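Local coordinates for cobalamin biosynthesis precorrin-6Y methylase (cbiE) (Archaeoglobus fulgidus, PDB 2BB3), which binds S-adenosyl-L-homocysteine and probably transfers methyl groups from S-adenosyl-L-methionine to a precorrin intermediate in cobalamin biosynthesis, at residues A[181-186]-A[207-212]; A[55-60]-A[92-97]; A[81-86]-A[113-118]. All blocks are in the same frame, centred on the assembly; numbering follows the deposited sequence. Where two conformers were deposited one is given.

Contact 1: residues A[181-186]-A[207-212]; sequences VVLLEN and DYTIIF. With SAH (S-adenosyl-L-homocysteine), chain C.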
loop_
_atom_site.group_PDB
_atom_site.type_symbol
_atom_site.label_atom_id
_atom_site.label_comp_id
_atom_site.label_asym_id
_atom_site.label_seq_id
_atom_site.Cartn_x
_atom_site.Cartn_y
_atom_site.Cartn_z
ATOM N N VAL A 181 3.806 21.217 7.367
ATOM C CA VAL A 181 3.389 20.202 6.429
ATOM C C VAL A 181 4.533 19.906 5.479
ATOM O O VAL A 181 5.420 20.741 5.287
ATOM C CB VAL A 181 2.138 20.646 5.608
ATOM C CG1 VAL A 181 0.971 20.931 6.549
ATOM C CG2 VAL A 181 2.454 21.864 4.765
ATOM N N VAL A 182 4.535 18.691 4.933
ATOM C CA VAL A 182 5.536 18.287 3.965
ATOM C C VAL A 182 4.712 17.960 2.718
ATOM O O VAL A 182 3.753 17.195 2.782
ATOM C CB VAL A 182 6.331 17.032 4.420
ATOM C CG1 VAL A 182 7.306 16.604 3.333
ATOM C CG2 VAL A 182 7.090 17.322 5.713
ATOM N N LEU A 183 5.088 18.564 1.593
ATOM C CA LEU A 183 4.400 18.376 0.325
ATOM C C LEU A 183 5.246 17.478 -0.564
ATOM O O LEU A 183 6.394 17.812 -0.863
ATOM C CB LEU A 183 4.202 19.729 -0.378
ATOM C CG LEU A 183 3.475 20.835 0.397
ATOM C CD1 LEU A 183 3.349 22.114 -0.435
ATOM C CD2 LEU A 183 2.107 20.353 0.795
ATOM N N LEU A 184 4.690 16.337 -0.973
ATOM C CA LEU A 184 5.413 15.446 -1.873
ATOM C C LEU A 184 4.665 15.563 -3.203
ATOM O O LEU A 184 3.559 15.068 -3.363
ATOM C CB LEU A 184 5.457 14.012 -1.320
ATOM C CG LEU A 184 6.119 14.018 0.067
ATOM C CD1 LEU A 184 5.039 13.964 1.135
ATOM C CD2 LEU A 184 7.090 12.862 0.229
ATOM N N GLU A 185 5.289 16.271 -4.138
ATOM C CA GLU A 185 4.711 16.559 -5.434
ATOM C C GLU A 185 5.269 15.769 -6.589
ATOM O O GLU A 185 6.491 15.608 -6.734
ATOM C CB GLU A 185 4.895 18.051 -5.747
ATOM C CG GLU A 185 4.381 18.950 -4.650
ATOM C CD GLU A 185 4.732 20.411 -4.873
ATOM O OE1 GLU A 185 5.938 20.723 -5.011
ATOM O OE2 GLU A 185 3.804 21.247 -4.909
ATOM N N ASN A 186 4.358 15.282 -7.419
ATOM C CA ASN A 186 4.730 14.554 -8.622
ATOM C C ASN A 186 5.761 13.457 -8.372
ATOM O O ASN A 186 6.757 13.364 -9.089
ATOM C CB ASN A 186 5.265 15.567 -9.639
ATOM C CG ASN A 186 4.451 16.853 -9.649
ATOM O OD1 ASN A 186 3.217 16.822 -9.671
ATOM N ND2 ASN A 186 5.138 17.991 -9.635
ATOM N N ASP A 207 -1.493 19.046 -8.890
ATOM C CA ASP A 207 -2.658 18.226 -8.580
ATOM C C ASP A 207 -2.253 16.839 -8.086
ATOM O O ASP A 207 -3.098 16.042 -7.693
ATOM C CB ASP A 207 -3.578 18.109 -9.786
ATOM C CG ASP A 207 -4.348 19.392 -10.038
ATOM O OD1 ASP A 207 -4.671 20.087 -9.038
ATOM O OD2 ASP A 207 -4.627 19.700 -11.217
ATOM N N TYR A 208 -0.955 16.561 -8.115
ATOM C CA TYR A 208 -0.435 15.294 -7.617
ATOM C C TYR A 208 0.377 15.633 -6.378
ATOM O O TYR A 208 1.611 15.585 -6.395
ATOM C CB TYR A 208 0.452 14.628 -8.666
ATOM C CG TYR A 208 -0.307 14.346 -9.933
ATOM C CD1 TYR A 208 -0.209 15.202 -11.030
ATOM C CD2 TYR A 208 -1.204 13.278 -10.004
ATOM C CE1 TYR A 208 -1.001 15.012 -12.164
ATOM C CE2 TYR A 208 -2.004 13.079 -11.134
ATOM C CZ TYR A 208 -1.896 13.953 -12.201
ATOM O OH TYR A 208 -2.710 13.811 -13.294
ATOM N N THR A 209 -0.327 15.990 -5.310
ATOM C CA THR A 209 0.333 16.388 -4.072
ATOM C C THR A 209 -0.053 15.558 -2.868
ATOM O O THR A 209 -1.233 15.419 -2.539
ATOM C CB THR A 209 0.013 17.874 -3.740
ATOM O OG1 THR A 209 0.448 18.698 -4.828
ATOM C CG2 THR A 209 0.743 18.322 -2.487
ATOM N N ILE A 210 0.935 14.980 -2.206
ATOM C CA ILE A 210 0.606 14.246 -1.006
ATOM C C ILE A 210 1.054 15.173 0.101
ATOM O O ILE A 210 2.146 15.733 0.041
ATOM C CB ILE A 210 1.272 12.853 -0.970
ATOM C CG1 ILE A 210 0.490 11.902 -1.903
ATOM C CG2 ILE A 210 1.254 12.305 0.460
ATOM C CD1 ILE A 210 1.084 10.534 -2.047
ATOM N N ILE A 211 0.177 15.385 1.079
ATOM C CA ILE A 211 0.469 16.307 2.182
ATOM C C ILE A 211 0.703 15.540 3.472
ATOM O O ILE A 211 -0.221 14.946 3.991
ATOM C CB ILE A 211 -0.712 17.275 2.404
ATOM C CG1 ILE A 211 -0.926 18.140 1.154
ATOM C CG2 ILE A 211 -0.464 18.126 3.649
ATOM C CD1 ILE A 211 -2.084 19.169 1.291
ATOM N N PHE A 212 1.929 15.554 3.982
ATOM C CA PHE A 212 2.235 14.847 5.221
ATOM C C PHE A 212 2.129 15.794 6.415
ATOM O O PHE A 212 2.804 16.816 6.457
ATOM C CB PHE A 212 3.650 14.244 5.171
ATOM C CG PHE A 212 4.041 13.523 6.426
ATOM C CD1 PHE A 212 3.342 12.388 6.838
ATOM C CD2 PHE A 212 5.099 13.982 7.208
ATOM C CE1 PHE A 212 3.689 11.723 8.009
ATOM C CE2 PHE A 212 5.457 13.319 8.392
ATOM C CZ PHE A 212 4.752 12.189 8.791
HETATM N N SAH C . -4.804 5.227 -7.113
HETATM C CA SAH C . -3.808 6.196 -6.888
HETATM C CB SAH C . -4.398 7.495 -6.342
HETATM C CG SAH C . -5.470 8.298 -7.066
HETATM S SD SAH C . -6.322 9.586 -6.197
HETATM C C SAH C . -2.751 5.577 -6.047
HETATM O O SAH C . -1.808 6.260 -6.018
HETATM O OXT SAH C . -2.917 4.536 -5.471
HETATM C "C5'" SAH C . -5.213 10.745 -6.943
HETATM C "C4'" SAH C . -4.288 11.458 -5.973
HETATM O "O4'" SAH C . -3.181 10.727 -5.613
HETATM C "C3'" SAH C . -3.815 12.823 -6.371
HETATM O "O3'" SAH C . -4.721 13.820 -6.152
HETATM C "C2'" SAH C . -2.607 12.944 -5.516
HETATM O "O2'" SAH C . -2.886 13.479 -4.296
HETATM C "C1'" SAH C . -2.140 11.545 -5.330
HETATM N N9 SAH C . -1.090 11.228 -6.269
HETATM C C8 SAH C . -1.212 10.425 -7.282
HETATM N N7 SAH C . -0.100 10.284 -7.913
HETATM C C5 SAH C . 0.771 10.998 -7.310
HETATM C C6 SAH C . 2.089 11.201 -7.550
HETATM N N6 SAH C . 2.722 10.673 -8.534
HETATM N N1 SAH C . 2.754 11.991 -6.732
HETATM C C2 SAH C . 2.131 12.578 -5.706
HETATM N N3 SAH C . 0.855 12.357 -5.491
HETATM C C4 SAH C . 0.171 11.593 -6.278
#

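Contact 2: residues A[55-60]-A[92-97]; sequences RALELA and AVISTG. With SAH (S-adenosyl-L-homocysteine), chain C.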
loop_
_atom_site.group_PDB
_atom_site.type_symbol
_atom_site.label_atom_id
_atom_site.label_comp_id
_atom_site.label_asym_id
_atom_site.label_seq_id
_atom_site.Cartn_x
_atom_site.Cartn_y
_atom_site.Cartn_z
ATOM N N ARG A 55 -2.992 8.628 -18.126
ATOM C CA ARG A 55 -1.858 8.342 -17.247
ATOM C C ARG A 55 -1.777 6.866 -16.876
ATOM O O ARG A 55 -0.707 6.263 -16.938
ATOM C CB ARG A 55 -1.946 9.170 -15.962
ATOM C CG ARG A 55 -1.308 10.554 -16.043
ATOM C CD ARG A 55 -1.198 11.198 -14.650
ATOM N NE ARG A 55 -0.452 10.357 -13.711
ATOM C CZ ARG A 55 0.839 10.055 -13.834
ATOM N NH1 ARG A 55 1.549 10.522 -14.857
ATOM N NH2 ARG A 55 1.425 9.278 -12.932
ATOM N N ALA A 56 -2.909 6.286 -16.488
ATOM C CA ALA A 56 -2.911 4.882 -16.111
ATOM C C ALA A 56 -2.469 4.010 -17.293
ATOM O O ALA A 56 -1.691 3.083 -17.112
ATOM C CB ALA A 56 -4.295 4.455 -15.610
ATOM N N LEU A 57 -2.955 4.311 -18.496
ATOM C CA LEU A 57 -2.564 3.534 -19.671
ATOM C C LEU A 57 -1.099 3.743 -20.014
ATOM O O LEU A 57 -0.385 2.789 -20.322
ATOM C CB LEU A 57 -3.446 3.896 -20.874
ATOM C CG LEU A 57 -4.929 3.637 -20.617
ATOM C CD1 LEU A 57 -5.775 4.098 -21.808
ATOM C CD2 LEU A 57 -5.140 2.148 -20.338
ATOM N N GLU A 58 -0.658 4.993 -19.960
ATOM C CA GLU A 58 0.731 5.310 -20.252
ATOM C C GLU A 58 1.633 4.521 -19.302
ATOM O O GLU A 58 2.479 3.733 -19.737
ATOM C CB GLU A 58 0.981 6.823 -20.117
ATOM C CG GLU A 58 0.407 7.659 -21.274
ATOM C CD GLU A 58 0.587 9.177 -21.113
ATOM O OE1 GLU A 58 0.581 9.895 -22.147
ATOM O OE2 GLU A 58 0.715 9.661 -19.964
ATOM N N LEU A 59 1.408 4.711 -18.005
ATOM C CA LEU A 59 2.170 4.034 -16.962
ATOM C C LEU A 59 2.299 2.544 -17.199
ATOM O O LEU A 59 3.397 2.004 -17.142
ATOM C CB LEU A 59 1.524 4.288 -15.599
ATOM C CG LEU A 59 2.101 5.483 -14.837
ATOM C CD1 LEU A 59 1.220 5.862 -13.633
ATOM C CD2 LEU A 59 3.506 5.109 -14.387
ATOM N N ALA A 60 1.182 1.885 -17.484
ATOM C CA ALA A 60 1.183 0.447 -17.736
ATOM C C ALA A 60 1.735 0.083 -19.123
ATOM O O ALA A 60 1.785 -1.089 -19.489
ATOM C CB ALA A 60 -0.232 -0.108 -17.576
ATOM N N ALA A 92 -10.431 -5.222 -18.849
ATOM C CA ALA A 92 -9.483 -4.870 -17.810
ATOM C C ALA A 92 -9.573 -3.357 -17.677
ATOM O O ALA A 92 -9.669 -2.640 -18.675
ATOM C CB ALA A 92 -8.084 -5.277 -18.198
ATOM N N VAL A 93 -9.584 -2.880 -16.445
ATOM C CA VAL A 93 -9.625 -1.464 -16.191
ATOM C C VAL A 93 -8.349 -1.226 -15.422
ATOM O O VAL A 93 -8.065 -1.926 -14.449
ATOM C CB VAL A 93 -10.829 -1.061 -15.315
ATOM C CG1 VAL A 93 -10.829 0.446 -15.083
ATOM C CG2 VAL A 93 -12.134 -1.485 -15.981
ATOM N N ILE A 94 -7.569 -0.254 -15.876
ATOM C CA ILE A 94 -6.325 0.080 -15.226
ATOM C C ILE A 94 -6.532 1.371 -14.463
ATOM O O ILE A 94 -7.034 2.347 -15.006
ATOM C CB ILE A 94 -5.198 0.284 -16.243
ATOM C CG1 ILE A 94 -5.015 -0.988 -17.072
ATOM C CG2 ILE A 94 -3.903 0.622 -15.511
ATOM C CD1 ILE A 94 -3.849 -0.896 -18.068
ATOM N N SER A 95 -6.168 1.354 -13.188
ATOM C CA SER A 95 -6.300 2.522 -12.329
ATOM C C SER A 95 -4.890 3.007 -12.065
ATOM O O SER A 95 -3.960 2.200 -12.069
ATOM C CB SER A 95 -6.951 2.105 -11.000
ATOM O OG SER A 95 -6.926 3.156 -10.066
ATOM N N THR A 96 -4.704 4.307 -11.860
ATOM C CA THR A 96 -3.356 4.783 -11.549
ATOM C C THR A 96 -2.990 4.259 -10.174
ATOM O O THR A 96 -3.863 4.057 -9.324
ATOM C CB THR A 96 -3.252 6.304 -11.481
ATOM O OG1 THR A 96 -4.317 6.808 -10.674
ATOM C CG2 THR A 96 -3.288 6.914 -12.867
ATOM N N GLY A 97 -1.699 4.040 -9.969
ATOM C CA GLY A 97 -1.215 3.517 -8.709
ATOM C C GLY A 97 -1.897 2.234 -8.267
ATOM O O GLY A 97 -1.903 1.232 -8.980
HETATM N N SAH C . -4.804 5.227 -7.113
HETATM C CA SAH C . -3.808 6.196 -6.888
HETATM C CB SAH C . -4.398 7.495 -6.342
HETATM C CG SAH C . -5.470 8.298 -7.066
HETATM S SD SAH C . -6.322 9.586 -6.197
HETATM C C SAH C . -2.751 5.577 -6.047
HETATM O O SAH C . -1.808 6.260 -6.018
HETATM O OXT SAH C . -2.917 4.536 -5.471
HETATM C "C5'" SAH C . -5.213 10.745 -6.943
HETATM C "C4'" SAH C . -4.288 11.458 -5.973
HETATM O "O4'" SAH C . -3.181 10.727 -5.613
HETATM C "C3'" SAH C . -3.815 12.823 -6.371
HETATM O "O3'" SAH C . -4.721 13.820 -6.152
HETATM C "C2'" SAH C . -2.607 12.944 -5.516
HETATM O "O2'" SAH C . -2.886 13.479 -4.296
HETATM C "C1'" SAH C . -2.140 11.545 -5.330
HETATM N N9 SAH C . -1.090 11.228 -6.269
HETATM C C8 SAH C . -1.212 10.425 -7.282
HETATM N N7 SAH C . -0.100 10.284 -7.913
HETATM C C5 SAH C . 0.771 10.998 -7.310
HETATM C C6 SAH C . 2.089 11.201 -7.550
HETATM N N6 SAH C . 2.722 10.673 -8.534
HETATM N N1 SAH C . 2.754 11.991 -6.732
HETATM C C2 SAH C . 2.131 12.578 -5.706
HETATM N N3 SAH C . 0.855 12.357 -5.491
HETATM C C4 SAH C . 0.171 11.593 -6.278
#

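Contact 3: residues A[81-86]-A[113-118]; sequences RIMEEG and EDVEIK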
loop_
_atom_site.group_PDB
_atom_site.type_symbol
_atom_site.label_atom_id
_atom_site.label_comp_id
_atom_site.label_asym_id
_atom_site.label_seq_id
_atom_site.Cartn_x
_atom_site.Cartn_y
_atom_site.Cartn_z
ATOM N N ARG A 81 -21.237 0.830 -17.811
ATOM C CA ARG A 81 -21.104 0.476 -19.224
ATOM C C ARG A 81 -19.983 -0.550 -19.352
ATOM O O ARG A 81 -20.215 -1.685 -19.786
ATOM C CB ARG A 81 -20.780 1.725 -20.059
ATOM C CG ARG A 81 -20.978 1.542 -21.565
ATOM C CD ARG A 81 -20.663 2.804 -22.384
ATOM N NE ARG A 81 -21.380 3.984 -21.898
ATOM C CZ ARG A 81 -20.855 4.889 -21.076
ATOM N NH1 ARG A 81 -19.607 4.749 -20.657
ATOM N NH2 ARG A 81 -21.579 5.922 -20.659
ATOM N N ILE A 82 -18.776 -0.145 -18.955
ATOM C CA ILE A 82 -17.600 -1.009 -18.996
ATOM C C ILE A 82 -17.922 -2.367 -18.385
ATOM O O ILE A 82 -17.530 -3.412 -18.902
ATOM C CB ILE A 82 -16.430 -0.392 -18.183
ATOM C CG1 ILE A 82 -15.973 0.913 -18.830
ATOM C CG2 ILE A 82 -15.283 -1.392 -18.077
ATOM C CD1 ILE A 82 -14.855 1.604 -18.083
HETATM N N MSE A 83 -18.634 -2.320 -17.265
HETATM C CA MSE A 83 -19.035 -3.504 -16.517
HETATM C C MSE A 83 -19.816 -4.485 -17.387
HETATM O O MSE A 83 -19.432 -5.645 -17.514
HETATM C CB MSE A 83 -19.882 -3.071 -15.317
HETATM C CG MSE A 83 -19.757 -3.946 -14.087
HETATM SE SE MSE A 83 -19.496 -2.864 -12.503
HETATM C CE MSE A 83 -17.613 -2.548 -12.725
ATOM N N GLU A 84 -20.901 -4.018 -17.997
ATOM C CA GLU A 84 -21.726 -4.886 -18.836
ATOM C C GLU A 84 -20.969 -5.410 -20.053
ATOM O O GLU A 84 -21.158 -6.557 -20.461
ATOM C CB GLU A 84 -22.996 -4.150 -19.280
ATOM C CG GLU A 84 -24.166 -5.079 -19.616
ATOM C CD GLU A 84 -24.503 -6.036 -18.473
ATOM O OE1 GLU A 84 -24.747 -5.564 -17.340
ATOM O OE2 GLU A 84 -24.526 -7.265 -18.715
ATOM N N GLU A 85 -20.118 -4.579 -20.646
ATOM C CA GLU A 85 -19.357 -5.024 -21.809
ATOM C C GLU A 85 -18.461 -6.182 -21.397
ATOM O O GLU A 85 -18.006 -6.958 -22.235
ATOM C CB GLU A 85 -18.487 -3.891 -22.359
ATOM C CG GLU A 85 -18.069 -4.083 -23.814
ATOM C CD GLU A 85 -16.626 -3.691 -24.070
ATOM O OE1 GLU A 85 -16.108 -2.817 -23.342
ATOM O OE2 GLU A 85 -16.016 -4.253 -25.007
ATOM N N GLY A 86 -18.223 -6.294 -20.096
ATOM C CA GLY A 86 -17.354 -7.340 -19.594
ATOM C C GLY A 86 -18.047 -8.686 -19.534
ATOM O O GLY A 86 -17.474 -9.668 -19.071
ATOM N N GLU A 113 -24.319 -5.204 -8.732
ATOM C CA GLU A 113 -23.356 -6.196 -9.185
ATOM C C GLU A 113 -23.838 -7.478 -9.872
ATOM O O GLU A 113 -24.213 -8.437 -9.205
ATOM C CB GLU A 113 -22.501 -6.590 -7.974
ATOM C CG GLU A 113 -21.264 -7.401 -8.313
ATOM C CD GLU A 113 -20.055 -6.528 -8.582
ATOM O OE1 GLU A 113 -20.131 -5.648 -9.469
ATOM O OE2 GLU A 113 -19.023 -6.727 -7.902
ATOM N N ASP A 114 -23.820 -7.514 -11.197
ATOM C CA ASP A 114 -24.176 -8.748 -11.903
ATOM C C ASP A 114 -22.834 -9.415 -12.217
ATOM O O ASP A 114 -22.548 -10.510 -11.732
ATOM C CB ASP A 114 -24.926 -8.470 -13.206
ATOM C CG ASP A 114 -25.163 -9.741 -14.020
ATOM O OD1 ASP A 114 -25.582 -10.756 -13.420
ATOM O OD2 ASP A 114 -24.930 -9.724 -15.253
ATOM N N VAL A 115 -22.023 -8.740 -13.025
ATOM C CA VAL A 115 -20.697 -9.221 -13.360
ATOM C C VAL A 115 -19.811 -9.057 -12.116
ATOM O O VAL A 115 -19.959 -8.107 -11.353
ATOM C CB VAL A 115 -20.114 -8.434 -14.581
ATOM C CG1 VAL A 115 -20.860 -7.138 -14.757
ATOM C CG2 VAL A 115 -18.633 -8.158 -14.401
ATOM N N GLU A 116 -18.901 -9.998 -11.911
ATOM C CA GLU A 116 -18.016 -9.961 -10.763
ATOM C C GLU A 116 -16.808 -9.062 -11.033
ATOM O O GLU A 116 -16.403 -8.876 -12.175
ATOM C CB GLU A 116 -17.542 -11.381 -10.461
ATOM C CG GLU A 116 -16.878 -11.561 -9.111
ATOM C CD GLU A 116 -16.367 -12.981 -8.917
ATOM O OE1 GLU A 116 -17.125 -13.929 -9.233
ATOM O OE2 GLU A 116 -15.215 -13.150 -8.449
ATOM N N ILE A 117 -16.244 -8.476 -9.989
ATOM C CA ILE A 117 -15.069 -7.667 -10.202
ATOM C C ILE A 117 -13.947 -8.122 -9.263
ATOM O O ILE A 117 -14.181 -8.422 -8.098
ATOM C CB ILE A 117 -15.371 -6.136 -10.062
ATOM C CG1 ILE A 117 -14.596 -5.544 -8.901
ATOM C CG2 ILE A 117 -16.863 -5.876 -9.967
ATOM C CD1 ILE A 117 -13.179 -5.258 -9.278
ATOM N N LYS A 118 -12.739 -8.211 -9.809
ATOM C CA LYS A 118 -11.557 -8.608 -9.053
ATOM C C LYS A 118 -10.501 -7.498 -9.143
ATOM O O LYS A 118 -10.284 -6.906 -10.216
ATOM C CB LYS A 118 -10.989 -9.937 -9.583
ATOM C CG LYS A 118 -11.761 -11.172 -9.089
ATOM C CD LYS A 118 -11.443 -12.449 -9.883
ATOM C CE LYS A 118 -10.120 -13.075 -9.447
ATOM N NZ LYS A 118 -9.765 -14.291 -10.252
#

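Contact 1: residues A[181-186]-A[207-212]
Leu184 and Ile210 form one hydrogen-bonded pair of an antiparallel ladder, and from them the two strands can be read as a worked example of an antiparallel pair at the heart of a mixed sheet, with one end turned to a ligand. Leu184 N donates to Ile210 O over 2.8 Å, nearly straight at 175°, and the return bond from Ile210 N reaches Leu184 O. Their side chains share a face, where Leu184 CD1 lies 4.2 Å from Ile210 CG2. Ile210 has CG1 anti to its own carbonyl carbon (chi1 -77°), which sends that branch to the adenine, with CG1 3.6 Å from SAH N3. Were Ile210 replaced by an alanine, CG1, CG2 and CD1 would go, and SAH N3 and Leu184 CD1 would probably lose the packing they give. Farther along the same face, Val182 and Phe212 lie side by side, CB to CB at 3.9 Å, and Val182 CG2 comes to the edge of the phenyl ring. The other face pairs Leu183 with Ile211, pointing the same way, CD2 of the leucine 3.8 Å from CG1 of the isoleucine. Glu185 runs alongside Thr209 there, its carboxylate held by salt bridges to Arg193 and Arg195. Where the ladder ends, Asn186 crosses Tyr208 at about a right angle; its OD1, which also bonds Ser206, meets the ring edge, with amide and ring planes 66° apart. This end forms part of the S-adenosyl-L-homocysteine pocket: Thr209 O is 3.1 Å from SAH O2', and Tyr208 O equally near SAH C2. Strand 209-213 is flanked by strand 162-167 and strand 180-185 by strand 193-198, while helix 125-133 packs on the face of Leu184, Ile210 and Phe212.

Contact 2: residues A[55-60]-A[92-97]
At the carboxyl end of strand 91-95, in the parallel sheet of this tetrapyrrole methylase, Ala56 of helix 54-59 sits over the backbone from Ile94 to Thr96, which leads into the ligand pocket. Helix and strand run nearly at right angles, 97° between their directions, and the small Ala56 and Ala60 probably help them come close. Ala56 CB touches the strand backbone, 3.5 Å from Ile94 O, and also packs against Ile94 CG2. The other branch of Ile94 reaches farther along the helix: its CD1 lies 3.7 Å from Ala60 CB and meets Leu57 CD2 obliquely at 4.0 Å. Thr96 faces two ways. With OG1 between its backbone N and carbonyl carbon (chi1 48°), its methyl CG2 is turned to the helix, 3.8 Å from Ala56 CB, and its hydroxyl to the ligand, OG1 3.9 Å from SAH CA. The backbone also takes part, since SAH N donates a 2.7 Å hydrogen bond to Thr96 O. Gly97 follows with positive phi, and a CB there would run into the ligand carboxyl carbon. Arg55, whose CB brushes Thr96 CG2, makes a cation-pi contact with Tyr208. The chemistry is thus divided: the side-chain contacts between helix and strand are made by methyl groups, some against main-chain polar atoms, whereas the amino group of the ligand is met by a main-chain oxygen, an acceptor well suited to what is probably an ammonium.

Contact 3: residues A[81-86]-A[113-118]
Met83, a selenomethionine in this crystal, reaches from helix 76-88 over Val115, and its chain can be followed from Val115 to Glu113 and Ile117. CB approaches Val115 CG1 at 4.2 Å. The next atom is pressed harder: CG lies 3.4 Å from the same methyl, tighter than usual for two carbons. That methyl also sits 3.4 Å from Met83 O, so Val115 CG1 touches both the side chain and the carbonyl oxygen of Met83; Val115 has chi1 19°, well away from a staggered position. Bends at chi2 and chi3 then carry the methionine chain past Val115. SE comes within 4.2 Å of Glu113 OE1, the two side chains crossing at about a right angle, and CE finishes 4.4 Å from Ile117 CG2 at the start of strand 116-120. Ile24 and Ile111 also pack on Met83. Toward the solvent the contact changes character: Glu84 OE2 and Asp114 OD2 stand 4.3 Å apart, like charges that would probably repel mildly. Ile117 O accepts a hydrogen bond from Lys134 of the second subunit, which places this strand near the dimer interface. The whole is characteristic of an alpha/beta layer, with a helix laid over a parallel sheet and a long side chain joining it to the loop that leads into strand 116-120, outermost within this chain.

In the fold
Contact 1 is the most buried of the three and belongs to the mixed sheet; contacts 2 and 3 both reach the parallel sheet, where helix 76-88 runs on toward strand 91-95 and Ile82 touches Val93. Contacts 1 and 2 approach SAH from the two sheets, consistent with the cofactor cleft between the two domains of this methylase family, and they touch each other across it. Contact 3, about 34 Å from contact 1 between centres, lies on the far side of the chain, away from the ligand. Their chemistry follows place: a backbone ladder in contact 1, apolar seating beside a polar site in contact 2, apolar packing bordered by exposed acids in contact 3.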